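Local coordinates for protein carbamate kinase (PDB 2E9Y) that probably catalyses, as a carbamate kinase of the amino acid kinase family, the reversible transfer of a phosphoryl group between ATP and carbamate, at residues L43-G54 / S183-G194; D215-T225 / P277-R288. All blocks are in the same frame, centred on the assembly; numbering follows the deposited sequence. Where two conformers were deposited one is given.

Contact 1 of 2, residues L43-G54 / S183-G194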
# COMPACT_ATOMS: atom_id res chain seq x y z
N LEU A 43 -9.08 6.91 21.63
CA LEU A 43 -7.94 6.20 22.19
C LEU A 43 -7.66 6.72 23.60
O LEU A 43 -7.21 5.97 24.47
CB LEU A 43 -6.69 6.39 21.32
CG LEU A 43 -6.51 5.47 20.10
CD1 LEU A 43 -7.75 5.50 19.23
CD2 LEU A 43 -5.29 5.93 19.32
N ALA A 44 -7.93 8.00 23.81
CA ALA A 44 -7.72 8.61 25.11
C ALA A 44 -8.66 7.96 26.13
O ALA A 44 -8.30 7.79 27.29
CB ALA A 44 -7.98 10.11 25.04
N ASP A 45 -9.86 7.60 25.68
CA ASP A 45 -10.83 6.97 26.57
C ASP A 45 -10.51 5.52 26.90
O ASP A 45 -11.29 4.84 27.56
CB ASP A 45 -12.24 7.08 25.98
CG ASP A 45 -12.72 8.52 25.88
OD1 ASP A 45 -12.41 9.32 26.79
OD2 ASP A 45 -13.43 8.86 24.91
N GLY A 46 -9.36 5.04 26.43
CA GLY A 46 -8.94 3.68 26.72
C GLY A 46 -9.17 2.58 25.70
O GLY A 46 -8.77 1.44 25.92
N TRP A 47 -9.79 2.91 24.57
CA TRP A 47 -10.06 1.90 23.55
C TRP A 47 -8.86 1.53 22.68
O TRP A 47 -7.99 2.36 22.41
CB TRP A 47 -11.18 2.37 22.60
CG TRP A 47 -12.57 2.30 23.15
CD1 TRP A 47 -13.27 3.32 23.73
CD2 TRP A 47 -13.44 1.16 23.15
NE1 TRP A 47 -14.53 2.89 24.09
CE2 TRP A 47 -14.65 1.57 23.74
CE3 TRP A 47 -13.30 -0.16 22.70
CZ2 TRP A 47 -15.73 0.69 23.90
CZ3 TRP A 47 -14.38 -1.03 22.86
CH2 TRP A 47 -15.58 -0.60 23.46
N ARG A 48 -8.82 0.27 22.26
CA ARG A 48 -7.80 -0.20 21.34
C ARG A 48 -8.65 -0.31 20.08
O ARG A 48 -9.83 -0.64 20.16
CB ARG A 48 -7.24 -1.57 21.74
CG ARG A 48 -6.35 -1.55 22.97
CD ARG A 48 -5.60 -2.87 23.16
NE ARG A 48 -4.44 -3.00 22.28
CZ ARG A 48 -3.33 -2.27 22.39
NH1 ARG A 48 -3.22 -1.35 23.34
NH2 ARG A 48 -2.32 -2.46 21.54
N SER A 49 -8.08 -0.02 18.91
CA SER A 49 -8.89 -0.07 17.71
C SER A 49 -8.23 -0.57 16.45
O SER A 49 -7.01 -0.59 16.32
CB SER A 49 -9.45 1.32 17.42
OG SER A 49 -8.40 2.22 17.12
N VAL A 50 -9.09 -1.00 15.53
CA VAL A 50 -8.70 -1.45 14.20
C VAL A 50 -9.62 -0.56 13.38
O VAL A 50 -10.85 -0.71 13.43
CB VAL A 50 -9.02 -2.92 13.95
CG1 VAL A 50 -8.72 -3.27 12.50
CG2 VAL A 50 -8.18 -3.80 14.87
N ILE A 51 -9.02 0.38 12.66
CA ILE A 51 -9.75 1.34 11.86
C ILE A 51 -9.82 0.94 10.39
O ILE A 51 -8.79 0.74 9.75
CB ILE A 51 -9.07 2.72 11.95
CG1 ILE A 51 -8.94 3.13 13.42
CG2 ILE A 51 -9.85 3.75 11.14
CD1 ILE A 51 -8.03 4.31 13.65
N THR A 52 -11.03 0.82 9.86
CA THR A 52 -11.20 0.48 8.45
C THR A 52 -11.78 1.70 7.75
O THR A 52 -12.16 2.68 8.41
CB THR A 52 -12.16 -0.70 8.26
OG1 THR A 52 -13.48 -0.31 8.64
CG2 THR A 52 -11.73 -1.88 9.12
N HIS A 53 -11.86 1.65 6.43
CA HIS A 53 -12.39 2.78 5.66
C HIS A 53 -12.79 2.34 4.27
O HIS A 53 -12.43 1.26 3.82
CB HIS A 53 -11.31 3.86 5.55
CG HIS A 53 -10.06 3.40 4.86
ND1 HIS A 53 -9.94 3.35 3.49
CD2 HIS A 53 -8.88 2.96 5.36
CE1 HIS A 53 -8.73 2.91 3.17
NE2 HIS A 53 -8.07 2.67 4.29
N GLY A 54 -13.54 3.20 3.58
CA GLY A 54 -13.95 2.90 2.22
C GLY A 54 -12.92 3.45 1.24
O GLY A 54 -11.91 4.01 1.67
N SER A 183 -2.58 -5.27 16.20
CA SER A 183 -3.41 -4.74 17.28
C SER A 183 -2.79 -5.01 18.65
O SER A 183 -2.94 -4.22 19.58
CB SER A 183 -4.80 -5.37 17.22
OG SER A 183 -5.70 -4.70 18.09
N ALA A 184 -2.09 -6.13 18.77
CA ALA A 184 -1.44 -6.47 20.03
C ALA A 184 -0.30 -5.49 20.30
O ALA A 184 0.01 -5.18 21.45
CB ALA A 184 -0.91 -7.90 19.97
N GLU A 185 0.30 -4.98 19.23
CA GLU A 185 1.42 -4.05 19.35
C GLU A 185 1.06 -2.57 19.36
O GLU A 185 1.83 -1.75 19.87
CB GLU A 185 2.43 -4.32 18.23
CG GLU A 185 3.12 -5.67 18.31
CD GLU A 185 3.97 -5.81 19.56
OE1 GLU A 185 4.88 -4.98 19.77
OE2 GLU A 185 3.72 -6.75 20.35
N SER A 186 -0.09 -2.21 18.81
CA SER A 186 -0.51 -0.81 18.77
C SER A 186 -2.00 -0.62 19.02
O SER A 186 -2.81 -1.43 18.58
CB SER A 186 -0.14 -0.18 17.42
OG SER A 186 -0.58 1.17 17.36
N PRO A 187 -2.37 0.46 19.72
CA PRO A 187 -3.76 0.79 20.04
C PRO A 187 -4.56 1.31 18.84
O PRO A 187 -5.78 1.43 18.90
CB PRO A 187 -3.62 1.84 21.14
CG PRO A 187 -2.37 2.56 20.73
CD PRO A 187 -1.45 1.42 20.37
N ALA A 188 -3.85 1.62 17.75
CA ALA A 188 -4.49 2.11 16.54
C ALA A 188 -3.87 1.40 15.33
O ALA A 188 -2.67 1.54 15.06
CB ALA A 188 -4.31 3.61 16.41
N VAL A 189 -4.69 0.65 14.62
CA VAL A 189 -4.25 -0.10 13.44
C VAL A 189 -5.21 0.20 12.29
O VAL A 189 -6.42 0.17 12.48
CB VAL A 189 -4.28 -1.63 13.71
CG1 VAL A 189 -3.96 -2.39 12.43
CG2 VAL A 189 -3.29 -1.99 14.81
N VAL A 190 -4.66 0.50 11.11
CA VAL A 190 -5.50 0.78 9.94
C VAL A 190 -5.48 -0.48 9.07
O VAL A 190 -4.41 -0.99 8.76
CB VAL A 190 -4.95 1.97 9.12
CG1 VAL A 190 -5.79 2.16 7.85
CG2 VAL A 190 -4.98 3.23 9.96
N ALA A 191 -6.65 -0.97 8.71
CA ALA A 191 -6.71 -2.17 7.89
C ALA A 191 -7.99 -2.29 7.09
O ALA A 191 -8.91 -1.49 7.23
CB ALA A 191 -6.53 -3.42 8.78
N LEU A 192 -8.03 -3.31 6.24
CA LEU A 192 -9.19 -3.60 5.41
C LEU A 192 -9.66 -2.38 4.62
O LEU A 192 -10.85 -2.15 4.47
CB LEU A 192 -10.32 -4.14 6.30
CG LEU A 192 -11.27 -5.20 5.73
CD1 LEU A 192 -10.46 -6.29 5.05
CD2 LEU A 192 -12.12 -5.79 6.85
N GLY A 193 -8.71 -1.61 4.10
CA GLY A 193 -9.06 -0.43 3.35
C GLY A 193 -9.90 -0.76 2.12
O GLY A 193 -9.57 -1.68 1.37
N GLY A 194 -10.97 -0.00 1.91
CA GLY A 194 -11.83 -0.20 0.74
C GLY A 194 -12.63 -1.51 0.81
O GLY A 194 -13.25 -1.94 -0.15
O HOH W 1 0.24 -1.28 22.76
O HOH W 2 -5.48 -1.96 18.10
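Two neighbouring parallel strands of the central sheet, 48-52 and 188-191, meet here, each entered from a helix. S49 N donates to P187 O at 2.7 Å, and S49 O accepts from V189 N; I51 N reaches V189 O at 2.6 Å, nearly in line with the carbonyl, and I51 O takes A191 N. S49 OG, held between its own N and carbonyl carbon, adds a longer bond across to P187 O, in that carbonyl's plane, while S49 N comes from above it. At the entrance R48 turns its bent chain (chi3 78°) across P187, so that P187 CA lies over one guanidinium face and S183 O sits in the guanidinium plane, held by NH2 at 2.7 Å and weakly by NE. Arginine suits this place because it can grip a carbonyl at the end of helix 176-185 while one face rests on P187 CA; an alanine here would probably leave S183 O without that donor and uncover P187. The core of the amino acid kinase fold is such an open sheet between helices, and strand 6-10 pairs with the other side of strand 48-52. V50 and V189, beta-branched and buried, share one face; I51 and V190 share the other with A188, which packs on L97 of helix 78-103. Beyond the strands, G193 CA packs over the H53 ring, 3.6 Å from its centroid, where a CB would clash with NE2. H53 ND1 donates to G54 O, 2.8 Å off in the ring plane, which fixes the ring's rotation.

Contact 2 of 2, residues D215-T225 / P277-R288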
# COMPACT_ATOMS: atom_id res chain seq x y z
N ASP A 215 -18.04 -4.70 0.11
CA ASP A 215 -18.61 -3.66 0.95
C ASP A 215 -17.76 -3.51 2.21
O ASP A 215 -17.53 -4.49 2.93
CB ASP A 215 -20.05 -4.02 1.34
CG ASP A 215 -20.74 -2.92 2.10
OD1 ASP A 215 -20.53 -2.83 3.33
OD2 ASP A 215 -21.48 -2.13 1.48
N LYS A 216 -17.29 -2.30 2.48
CA LYS A 216 -16.43 -2.07 3.64
C LYS A 216 -17.12 -2.31 4.98
O LYS A 216 -16.46 -2.67 5.96
CB LYS A 216 -15.86 -0.65 3.60
CG LYS A 216 -16.88 0.47 3.71
CD LYS A 216 -17.08 0.89 5.15
CE LYS A 216 -17.86 2.19 5.24
NZ LYS A 216 -18.00 2.65 6.64
N ASP A 217 -18.43 -2.12 5.03
CA ASP A 217 -19.14 -2.33 6.29
C ASP A 217 -19.34 -3.82 6.55
O ASP A 217 -19.11 -4.29 7.67
CB ASP A 217 -20.47 -1.58 6.27
CG ASP A 217 -20.27 -0.08 6.25
OD1 ASP A 217 -19.50 0.42 7.10
OD2 ASP A 217 -20.86 0.60 5.38
N LEU A 218 -19.75 -4.57 5.53
CA LEU A 218 -19.94 -6.01 5.69
C LEU A 218 -18.60 -6.64 6.05
O LEU A 218 -18.52 -7.51 6.92
CB LEU A 218 -20.46 -6.62 4.38
CG LEU A 218 -21.83 -6.12 3.92
CD1 LEU A 218 -22.28 -6.92 2.70
CD2 LEU A 218 -22.84 -6.26 5.06
N ALA A 219 -17.54 -6.19 5.39
CA ALA A 219 -16.20 -6.71 5.65
C ALA A 219 -15.73 -6.37 7.06
O ALA A 219 -15.14 -7.21 7.74
CB ALA A 219 -15.20 -6.17 4.62
N SER A 220 -15.98 -5.14 7.50
CA SER A 220 -15.58 -4.70 8.84
C SER A 220 -16.31 -5.51 9.91
O SER A 220 -15.74 -5.82 10.96
CB SER A 220 -15.89 -3.21 9.03
OG SER A 220 -15.08 -2.41 8.18
N SER A 221 -17.57 -5.83 9.64
CA SER A 221 -18.35 -6.62 10.58
C SER A 221 -17.71 -8.00 10.72
O SER A 221 -17.51 -8.51 11.83
CB SER A 221 -19.79 -6.76 10.09
OG SER A 221 -20.60 -7.46 11.03
N LEU A 222 -17.40 -8.61 9.58
CA LEU A 222 -16.76 -9.92 9.59
C LEU A 222 -15.43 -9.87 10.33
O LEU A 222 -15.10 -10.78 11.08
CB LEU A 222 -16.55 -10.41 8.15
CG LEU A 222 -15.83 -11.75 7.99
CD1 LEU A 222 -16.60 -12.85 8.70
CD2 LEU A 222 -15.70 -12.07 6.51
N LEU A 223 -14.66 -8.80 10.11
CA LEU A 223 -13.37 -8.66 10.79
C LEU A 223 -13.56 -8.59 12.30
O LEU A 223 -12.82 -9.23 13.05
CB LEU A 223 -12.64 -7.39 10.33
CG LEU A 223 -11.28 -7.13 11.00
CD1 LEU A 223 -10.34 -8.29 10.71
CD2 LEU A 223 -10.68 -5.83 10.48
N ALA A 224 -14.54 -7.81 12.74
CA ALA A 224 -14.82 -7.66 14.17
C ALA A 224 -15.13 -9.02 14.78
O ALA A 224 -14.67 -9.34 15.88
CB ALA A 224 -16.00 -6.70 14.37
N THR A 225 -15.92 -9.80 14.06
CA THR A 225 -16.29 -11.13 14.53
C THR A 225 -15.08 -12.06 14.59
O THR A 225 -14.90 -12.79 15.57
CB THR A 225 -17.36 -11.76 13.60
OG1 THR A 225 -18.58 -11.03 13.73
CG2 THR A 225 -17.60 -13.22 13.96
N PRO A 277 -26.44 -1.63 3.91
CA PRO A 277 -25.28 -2.46 4.24
C PRO A 277 -24.80 -2.28 5.68
O PRO A 277 -24.33 -3.23 6.30
CB PRO A 277 -24.24 -2.02 3.22
CG PRO A 277 -25.08 -1.66 2.04
CD PRO A 277 -26.20 -0.88 2.66
N LYS A 278 -24.92 -1.06 6.19
CA LYS A 278 -24.49 -0.77 7.55
C LYS A 278 -25.39 -1.49 8.57
O LYS A 278 -24.90 -2.03 9.56
CB LYS A 278 -24.49 0.74 7.80
CG LYS A 278 -23.41 1.47 6.99
CD LYS A 278 -23.54 2.98 7.10
CE LYS A 278 -22.34 3.67 6.48
NZ LYS A 278 -22.05 3.17 5.11
N VAL A 279 -26.69 -1.49 8.30
CA VAL A 279 -27.63 -2.16 9.20
C VAL A 279 -27.38 -3.67 9.11
O VAL A 279 -27.36 -4.36 10.12
CB VAL A 279 -29.10 -1.85 8.81
CG1 VAL A 279 -30.05 -2.82 9.51
CG2 VAL A 279 -29.43 -0.43 9.22
N GLU A 280 -27.16 -4.17 7.90
CA GLU A 280 -26.90 -5.59 7.70
C GLU A 280 -25.65 -5.99 8.47
O GLU A 280 -25.62 -7.03 9.14
CB GLU A 280 -26.71 -5.90 6.22
CG GLU A 280 -26.68 -7.40 5.91
CD GLU A 280 -26.25 -7.71 4.49
OE1 GLU A 280 -26.70 -7.00 3.56
OE2 GLU A 280 -25.47 -8.66 4.30
N ALA A 281 -24.61 -5.17 8.36
CA ALA A 281 -23.34 -5.41 9.04
C ALA A 281 -23.51 -5.45 10.55
O ALA A 281 -23.00 -6.34 11.22
CB ALA A 281 -22.33 -4.32 8.65
N ALA A 282 -24.23 -4.46 11.08
CA ALA A 282 -24.46 -4.39 12.52
C ALA A 282 -25.21 -5.63 13.01
O ALA A 282 -24.84 -6.23 14.02
CB ALA A 282 -25.26 -3.13 12.86
N ILE A 283 -26.26 -6.01 12.30
CA ILE A 283 -27.05 -7.18 12.67
C ILE A 283 -26.19 -8.44 12.66
O ILE A 283 -26.25 -9.25 13.59
CB ILE A 283 -28.24 -7.39 11.70
CG1 ILE A 283 -29.26 -6.26 11.89
CG2 ILE A 283 -28.88 -8.75 11.95
CD1 ILE A 283 -30.38 -6.27 10.86
N SER A 284 -25.39 -8.61 11.61
CA SER A 284 -24.53 -9.78 11.50
C SER A 284 -23.59 -9.90 12.70
O SER A 284 -23.37 -11.00 13.22
CB SER A 284 -23.72 -9.72 10.21
OG SER A 284 -22.86 -10.84 10.08
N PHE A 285 -23.03 -8.78 13.12
CA PHE A 285 -22.11 -8.78 14.25
C PHE A 285 -22.83 -9.27 15.51
O PHE A 285 -22.32 -10.12 16.23
CB PHE A 285 -21.55 -7.38 14.49
CG PHE A 285 -20.56 -7.31 15.62
CD1 PHE A 285 -19.29 -7.88 15.48
CD2 PHE A 285 -20.89 -6.70 16.82
CE1 PHE A 285 -18.38 -7.84 16.52
CE2 PHE A 285 -19.98 -6.66 17.88
CZ PHE A 285 -18.72 -7.23 17.73
N VAL A 286 -24.01 -8.71 15.77
CA VAL A 286 -24.77 -9.12 16.94
C VAL A 286 -25.12 -10.61 16.90
O VAL A 286 -24.96 -11.31 17.90
CB VAL A 286 -26.07 -8.29 17.07
CG1 VAL A 286 -26.89 -8.80 18.25
CG2 VAL A 286 -25.74 -6.82 17.27
N GLU A 287 -25.57 -11.09 15.75
CA GLU A 287 -25.95 -12.50 15.61
C GLU A 287 -24.77 -13.46 15.76
O GLU A 287 -24.90 -14.51 16.38
CB GLU A 287 -26.63 -12.74 14.27
CG GLU A 287 -27.86 -11.89 14.02
CD GLU A 287 -28.52 -12.20 12.70
OE1 GLU A 287 -27.78 -12.38 11.70
OE2 GLU A 287 -29.76 -12.25 12.64
N ARG A 288 -23.62 -13.10 15.20
CA ARG A 288 -22.45 -13.96 15.26
C ARG A 288 -21.63 -13.88 16.54
O ARG A 288 -20.94 -14.84 16.89
CB ARG A 288 -21.53 -13.69 14.07
CG ARG A 288 -22.17 -13.97 12.73
CD ARG A 288 -21.14 -13.96 11.61
NE ARG A 288 -20.12 -14.99 11.81
CZ ARG A 288 -19.16 -15.26 10.94
NH1 ARG A 288 -19.08 -14.58 9.80
NH2 ARG A 288 -18.27 -16.21 11.20
O HOH W 3 -20.11 -10.32 11.62
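The F285 ring has the backbone of S221 and T225 at its edge, near its plane, and A224 CB slanting in to 3.4 Å from CE1; in one of the two conformers of R288, T225 CG2 lies over a guanidinium face, so that packing is uncertain. These groups lie at one end of a nearly parallel helix pair, 216-225 beside 277-288, with 11° between their directions and 8.2 Å between their axes, on one side of the central sheet of the amino acid kinase fold. So close an approach needs small residues in the middle: A281 CB rests 3.4 Å from D217 O, and S221 CB faces it. With chi1 at -176°, S221 swings OG across the interface to donate to A281 O at 2.7 Å, and F285 N reaches that oxygen from the opposite face of the carbonyl plane. L218 CD2 packs against P277 O and, in one of two conformers, against the carboxylate of E280, which is paired with R169. At the helix start D215 is the N-cap, its OD1 accepting from L218 N, and P277 CB packs against OD2. D217 is shared by two ammonium groups: K278 NZ meets OD2 on the syn side, and in one of its two conformers K216 NZ meets OD1 and also donates to the backbone O of L11. K278 gets there by a bend at its last torsion, and its NZ stands 2.8 Å from D217 OD2.

In the fold
Contact 1 is a buried piece of the central sheet and contact 2 a partly buried helix pair laid against that sheet; their centres are about 16 Å apart. They share no segment, yet they touch: T52 OG1 and S220 OG lie 2.7 Å apart, a probable hydrogen bond, and V50 and L192 pack on L223. Both helices of contact 2 rest on strand 231-236, and helix 216-226 also reaches strand 6-10, which pairs with strand 48-52 of contact 1. Contact 1 relies on backbone bonds between strands and beta-branched side chains, with an arginine where the strands begin, whereas contact 2 relies on side chains: alanine and serine at the close approach, charges toward its ends.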